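Local coordinates for agglutinin (Narcissus pseudonarcissus, PDB 3DZW), which binds mannose-containing sugars such as alpha-1,3-linked mannobiose, as a daffodil agglutinin of the monocot mannose-binding lectin family, at residues 2-14 against 51-63. Residues are numbered along the deposited sequence; the frame is centred on the assembly and turned at random.
Sequences NILYSGETLSPGE and RCHLSMQSDGNLV. With MAN (alpha-D-mannopyranose), chain E; MAN (alpha-D-mannopyranose), chain B.
Leu10 and Leu54 form a hydrogen-bonded antiparallel pair at the edge of one four-stranded sheet of the beta-prism II fold, with strand 8-10 lying outermost beside strand 53-56. Two backbone bonds define the pair, Leu10 N to Leu54 O at 2.9 Å and Leu54 N to Leu10 O at 3.0 Å. Next to it, Thr9 and Ser55 make a non-hydrogen-bonded pair, while beyond the strand Gly7 N donates to Met56 O (2.8 Å) from the type II turn Tyr5-Glu8.

The apolar contacts lie on the face of Leu54 and Met56. Leu10 and Leu54 lie side by side and point the same way, with Leu10 CD1 3.8 Å from Leu54 CD2. Leu4, whose chi1 of -177° sets CG beside its carbonyl carbon, puts CD2 4.1 Å from Leu54 CD2 and 3.9 Å from Met56 CB, joining the sheet of strand 3-5 to this one.

Strand 53-56 leads into the mannose pocket. There Asp59 OD1 accepts from Gln57 NE2 and Asn61 N on opposite faces of the carboxylate plane, the latter bond forming an Asx turn, while Asp59 OD2 takes the O2 hydroxyl of the chain E mannose at 2.5 Å. Gln57 NE2, so positioned, donates to O3 of that mannose.

At the other end, Pro12 crosses Arg51 at about a right angle, its CG centred 3.8 Å above the guanidinium plane of Arg51.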
loop_
_atom_site.group_PDB
_atom_site.type_symbol
_atom_site.label_atom_id
_atom_site.label_comp_id
_atom_site.label_asym_id
_atom_site.label_seq_id
_atom_site.Cartn_x
_atom_site.Cartn_y
_atom_site.Cartn_z
ATOM N N ASN A 2 -4.966 2.551 -6.106
ATOM C CA ASN A 2 -4.393 2.921 -7.414
ATOM C C ASN A 2 -5.349 2.633 -8.588
ATOM O O ASN A 2 -5.012 2.922 -9.745
ATOM C CB ASN A 2 -3.018 2.231 -7.662
ATOM C CG ASN A 2 -3.101 0.700 -7.671
ATOM O OD1 ASN A 2 -4.051 0.109 -7.153
ATOM N ND2 ASN A 2 -2.084 0.061 -8.238
ATOM N N ILE A 3 -6.549 2.071 -8.287
ATOM C CA ILE A 3 -7.534 1.723 -9.334
ATOM C C ILE A 3 -8.944 2.235 -9.071
ATOM O O ILE A 3 -9.454 2.167 -7.927
ATOM C CB ILE A 3 -7.646 0.163 -9.515
ATOM C CG1 ILE A 3 -6.295 -0.458 -9.823
ATOM C CG2 ILE A 3 -8.686 -0.201 -10.617
ATOM C CD1 ILE A 3 -6.352 -2.007 -9.955
ATOM N N LEU A 4 -9.568 2.777 -10.127
ATOM C CA LEU A 4 -10.942 3.205 -10.090
ATOM C C LEU A 4 -11.660 2.189 -11.004
ATOM O O LEU A 4 -11.458 2.187 -12.231
ATOM C CB LEU A 4 -11.134 4.635 -10.584
ATOM C CG LEU A 4 -12.591 5.176 -10.501
ATOM C CD1 LEU A 4 -13.058 5.241 -9.055
ATOM C CD2 LEU A 4 -12.732 6.540 -11.165
ATOM N N TYR A 5 -12.456 1.302 -10.396
ATOM C CA TYR A 5 -13.171 0.239 -11.145
ATOM C C TYR A 5 -14.428 0.743 -11.815
ATOM O O TYR A 5 -15.037 1.712 -11.352
ATOM C CB TYR A 5 -13.523 -0.935 -10.206
ATOM C CG TYR A 5 -12.320 -1.697 -9.668
ATOM C CD1 TYR A 5 -11.690 -1.308 -8.494
ATOM C CD2 TYR A 5 -11.831 -2.820 -10.336
ATOM C CE1 TYR A 5 -10.576 -2.020 -7.997
ATOM C CE2 TYR A 5 -10.721 -3.532 -9.851
ATOM C CZ TYR A 5 -10.107 -3.129 -8.687
ATOM O OH TYR A 5 -9.022 -3.833 -8.211
ATOM N N SER A 6 -14.824 0.095 -12.931
ATOM C CA SER A 6 -16.057 0.493 -13.627
ATOM C C SER A 6 -17.224 0.316 -12.660
ATOM O O SER A 6 -17.313 -0.709 -11.946
ATOM C CB SER A 6 -16.267 -0.285 -14.953
ATOM O OG SER A 6 -16.267 -1.689 -14.767
ATOM N N GLY A 7 -18.101 1.327 -12.614
ATOM C CA GLY A 7 -19.242 1.335 -11.697
ATOM C C GLY A 7 -18.941 2.155 -10.421
ATOM O O GLY A 7 -19.820 2.322 -9.564
ATOM N N GLU A 8 -17.691 2.657 -10.301
ATOM C CA GLU A 8 -17.260 3.480 -9.133
ATOM C C GLU A 8 -17.052 4.932 -9.519
ATOM O O GLU A 8 -16.863 5.257 -10.709
ATOM C CB GLU A 8 -15.963 2.944 -8.513
ATOM C CG GLU A 8 -16.057 1.525 -7.926
ATOM C CD GLU A 8 -14.744 1.069 -7.253
ATOM O OE1 GLU A 8 -13.654 1.578 -7.629
ATOM O OE2 GLU A 8 -14.807 0.191 -6.362
ATOM N N THR A 9 -17.060 5.806 -8.512
ATOM C CA THR A 9 -16.877 7.232 -8.718
ATOM C C THR A 9 -15.974 7.863 -7.671
ATOM O O THR A 9 -15.808 7.326 -6.570
ATOM C CB THR A 9 -18.216 7.994 -8.634
ATOM O OG1 THR A 9 -18.774 7.837 -7.314
ATOM C CG2 THR A 9 -19.221 7.491 -9.683
ATOM N N LEU A 10 -15.384 9.009 -8.029
ATOM C CA LEU A 10 -14.578 9.781 -7.113
ATOM C C LEU A 10 -15.369 11.037 -6.796
ATOM O O LEU A 10 -15.684 11.822 -7.702
ATOM C CB LEU A 10 -13.202 10.162 -7.696
ATOM C CG LEU A 10 -12.162 9.069 -7.968
ATOM C CD1 LEU A 10 -10.899 9.687 -8.538
ATOM C CD2 LEU A 10 -11.834 8.268 -6.705
ATOM N N SER A 11 -15.724 11.213 -5.518
ATOM C CA SER A 11 -16.455 12.386 -5.062
ATOM C C SER A 11 -15.487 13.552 -4.940
ATOM O O SER A 11 -14.267 13.345 -4.993
ATOM C CB SER A 11 -17.124 12.107 -3.710
ATOM O OG SER A 11 -17.986 10.991 -3.781
ATOM N N PRO A 12 -16.011 14.803 -4.789
ATOM C CA PRO A 12 -15.101 15.947 -4.651
ATOM C C PRO A 12 -14.038 15.736 -3.561
ATOM O O PRO A 12 -14.368 15.345 -2.416
ATOM C CB PRO A 12 -16.041 17.103 -4.278
ATOM C CG PRO A 12 -17.344 16.728 -4.866
ATOM C CD PRO A 12 -17.428 15.230 -4.774
ATOM N N GLY A 13 -12.777 15.969 -3.919
ATOM C CA GLY A 13 -11.660 15.809 -2.987
ATOM C C GLY A 13 -11.086 14.388 -2.916
ATOM O O GLY A 13 -10.040 14.183 -2.302
ATOM N N GLU A 14 -11.763 13.407 -3.544
ATOM C CA GLU A 14 -11.279 11.994 -3.531
ATOM C C GLU A 14 -10.214 11.802 -4.610
ATOM O O GLU A 14 -10.118 12.610 -5.548
ATOM C CB GLU A 14 -12.440 11.003 -3.649
ATOM C CG GLU A 14 -13.372 11.069 -2.416
ATOM C CD GLU A 14 -14.451 10.006 -2.406
ATOM O OE1 GLU A 14 -14.726 9.414 -3.462
ATOM O OE2 GLU A 14 -15.040 9.778 -1.321
ATOM N N ARG A 51 -17.759 21.383 -6.973
ATOM C CA ARG A 51 -18.079 19.979 -6.546
ATOM C C ARG A 51 -18.555 19.005 -7.679
ATOM O O ARG A 51 -19.707 18.542 -7.683
ATOM C CB ARG A 51 -19.102 19.979 -5.388
ATOM C CG ARG A 51 -18.595 20.665 -4.120
ATOM C CD ARG A 51 -19.572 20.503 -2.955
ATOM N NE ARG A 51 -19.796 19.084 -2.613
ATOM C CZ ARG A 51 -19.004 18.344 -1.811
ATOM N NH1 ARG A 51 -19.313 17.070 -1.575
ATOM N NH2 ARG A 51 -17.904 18.865 -1.248
ATOM N N CYS A 52 -17.650 18.709 -8.604
ATOM C CA CYS A 52 -17.908 17.780 -9.687
ATOM C C CYS A 52 -17.463 16.396 -9.237
ATOM O O CYS A 52 -16.745 16.278 -8.244
ATOM C CB CYS A 52 -17.134 18.180 -10.932
ATOM S SG CYS A 52 -17.630 19.763 -11.703
ATOM N N HIS A 53 -17.892 15.339 -9.953
ATOM C CA HIS A 53 -17.460 13.966 -9.614
ATOM C C HIS A 53 -16.966 13.240 -10.872
ATOM O O HIS A 53 -17.375 13.569 -11.990
ATOM C CB HIS A 53 -18.572 13.155 -8.907
ATOM C CG HIS A 53 -19.705 12.738 -9.803
ATOM N ND1 HIS A 53 -20.817 13.521 -10.014
ATOM C CD2 HIS A 53 -19.904 11.602 -10.519
ATOM C CE1 HIS A 53 -21.650 12.893 -10.827
ATOM N NE2 HIS A 53 -21.116 11.728 -11.150
ATOM N N LEU A 54 -16.067 12.266 -10.673
ATOM C CA LEU A 54 -15.493 11.469 -11.764
ATOM C C LEU A 54 -16.106 10.090 -11.774
ATOM O O LEU A 54 -16.201 9.451 -10.727
ATOM C CB LEU A 54 -13.982 11.349 -11.589
ATOM C CG LEU A 54 -13.213 10.521 -12.622
ATOM C CD1 LEU A 54 -13.322 11.145 -14.003
ATOM C CD2 LEU A 54 -11.751 10.376 -12.212
ATOM N N SER A 55 -16.502 9.611 -12.957
ATOM C CA SER A 55 -17.117 8.288 -13.081
ATOM C C SER A 55 -16.490 7.388 -14.158
ATOM O O SER A 55 -16.407 7.769 -15.331
ATOM C CB SER A 55 -18.618 8.439 -13.384
ATOM O OG SER A 55 -19.234 7.166 -13.541
ATOM N N MET A 56 -16.025 6.200 -13.732
ATOM C CA MET A 56 -15.502 5.190 -14.641
ATOM C C MET A 56 -16.730 4.351 -14.933
ATOM O O MET A 56 -17.181 3.569 -14.081
ATOM C CB MET A 56 -14.394 4.387 -13.993
ATOM C CG MET A 56 -13.772 3.229 -14.838
ATOM S SD MET A 56 -12.870 3.688 -16.352
ATOM C CE MET A 56 -14.197 4.039 -17.493
ATOM N N GLN A 57 -17.294 4.525 -16.128
ATOM C CA GLN A 57 -18.558 3.846 -16.518
ATOM C C GLN A 57 -18.412 2.423 -17.080
ATOM O O GLN A 57 -17.334 2.027 -17.565
ATOM C CB GLN A 57 -19.303 4.734 -17.523
ATOM C CG GLN A 57 -19.649 6.104 -16.944
ATOM C CD GLN A 57 -20.419 6.999 -17.891
ATOM O OE1 GLN A 57 -20.972 8.012 -17.472
ATOM N NE2 GLN A 57 -20.464 6.631 -19.175
ATOM N N SER A 58 -19.515 1.665 -17.015
ATOM C CA SER A 58 -19.552 0.280 -17.502
ATOM C C SER A 58 -19.479 0.189 -19.041
ATOM O O SER A 58 -19.294 -0.900 -19.586
ATOM C CB SER A 58 -20.809 -0.437 -16.988
ATOM O OG SER A 58 -21.990 0.229 -17.399
ATOM N N ASP A 59 -19.636 1.332 -19.732
ATOM C CA ASP A 59 -19.546 1.366 -21.197
ATOM C C ASP A 59 -18.072 1.660 -21.630
ATOM O O ASP A 59 -17.763 1.700 -22.816
ATOM C CB ASP A 59 -20.570 2.362 -21.846
ATOM C CG ASP A 59 -20.286 3.853 -21.512
ATOM O OD1 ASP A 59 -19.457 4.146 -20.633
ATOM O OD2 ASP A 59 -20.928 4.729 -22.160
ATOM N N GLY A 60 -17.178 1.863 -20.631
ATOM C CA GLY A 60 -15.749 2.116 -20.882
ATOM C C GLY A 60 -15.334 3.582 -20.952
ATOM O O GLY A 60 -14.151 3.882 -21.134
ATOM N N ASN A 61 -16.294 4.495 -20.779
ATOM C CA ASN A 61 -16.026 5.911 -20.859
ATOM C C ASN A 61 -15.710 6.496 -19.466
ATOM O O ASN A 61 -16.389 6.169 -18.486
ATOM C CB ASN A 61 -17.242 6.621 -21.496
ATOM C CG ASN A 61 -16.877 7.969 -22.201
ATOM O OD1 ASN A 61 -15.703 8.301 -22.401
ATOM N ND2 ASN A 61 -17.906 8.703 -22.618
ATOM N N LEU A 62 -14.654 7.329 -19.384
ATOM C CA LEU A 62 -14.254 8.008 -18.127
ATOM C C LEU A 62 -14.801 9.405 -18.246
ATOM O O LEU A 62 -14.395 10.136 -19.136
ATOM C CB LEU A 62 -12.741 8.009 -17.958
ATOM C CG LEU A 62 -12.150 8.630 -16.676
ATOM C CD1 LEU A 62 -12.606 7.877 -15.435
ATOM C CD2 LEU A 62 -10.625 8.662 -16.749
ATOM N N VAL A 63 -15.722 9.800 -17.343
ATOM C CA VAL A 63 -16.389 11.119 -17.456
ATOM C C VAL A 63 -16.454 11.974 -16.180
ATOM O O VAL A 63 -16.669 11.460 -15.082
ATOM C CB VAL A 63 -17.865 10.915 -17.935
ATOM C CG1 VAL A 63 -18.549 12.259 -18.228
ATOM C CG2 VAL A 63 -17.924 10.001 -19.167
HETATM C C1 MAN E . -21.080 8.664 -23.990
HETATM C C2 MAN E . -21.796 7.938 -22.758
HETATM C C3 MAN E . -22.518 8.892 -21.827
HETATM C C4 MAN E . -21.637 10.095 -21.494
HETATM C C5 MAN E . -21.172 10.838 -22.761
HETATM C C6 MAN E . -20.233 11.978 -22.414
HETATM O O1 MAN E . -21.699 8.507 -25.364
HETATM O O2 MAN E . -20.811 7.245 -22.047
HETATM O O3 MAN E . -22.850 8.210 -20.634
HETATM O O4 MAN E . -22.343 10.994 -20.661
HETATM O O5 MAN E . -20.464 10.000 -23.663
HETATM O O6 MAN E . -19.683 12.514 -23.611
HETATM C C1 MAN B . -24.268 8.046 -20.488
HETATM C C2 MAN B . -24.547 7.514 -19.087
HETATM C C3 MAN B . -24.143 6.039 -18.971
HETATM C C4 MAN B . -24.750 5.234 -20.100
HETATM C C5 MAN B . -24.388 5.858 -21.430
HETATM C C6 MAN B . -25.019 5.079 -22.589
HETATM O O2 MAN B . -25.921 7.680 -18.797
HETATM O O3 MAN B . -24.565 5.503 -17.736
HETATM O O4 MAN B . -24.253 3.918 -20.048
HETATM O O5 MAN B . -24.846 7.196 -21.463
HETATM O O6 MAN B . -24.732 5.721 -23.813
HETATM O O HOH W 1 -19.682 4.749 -12.256
#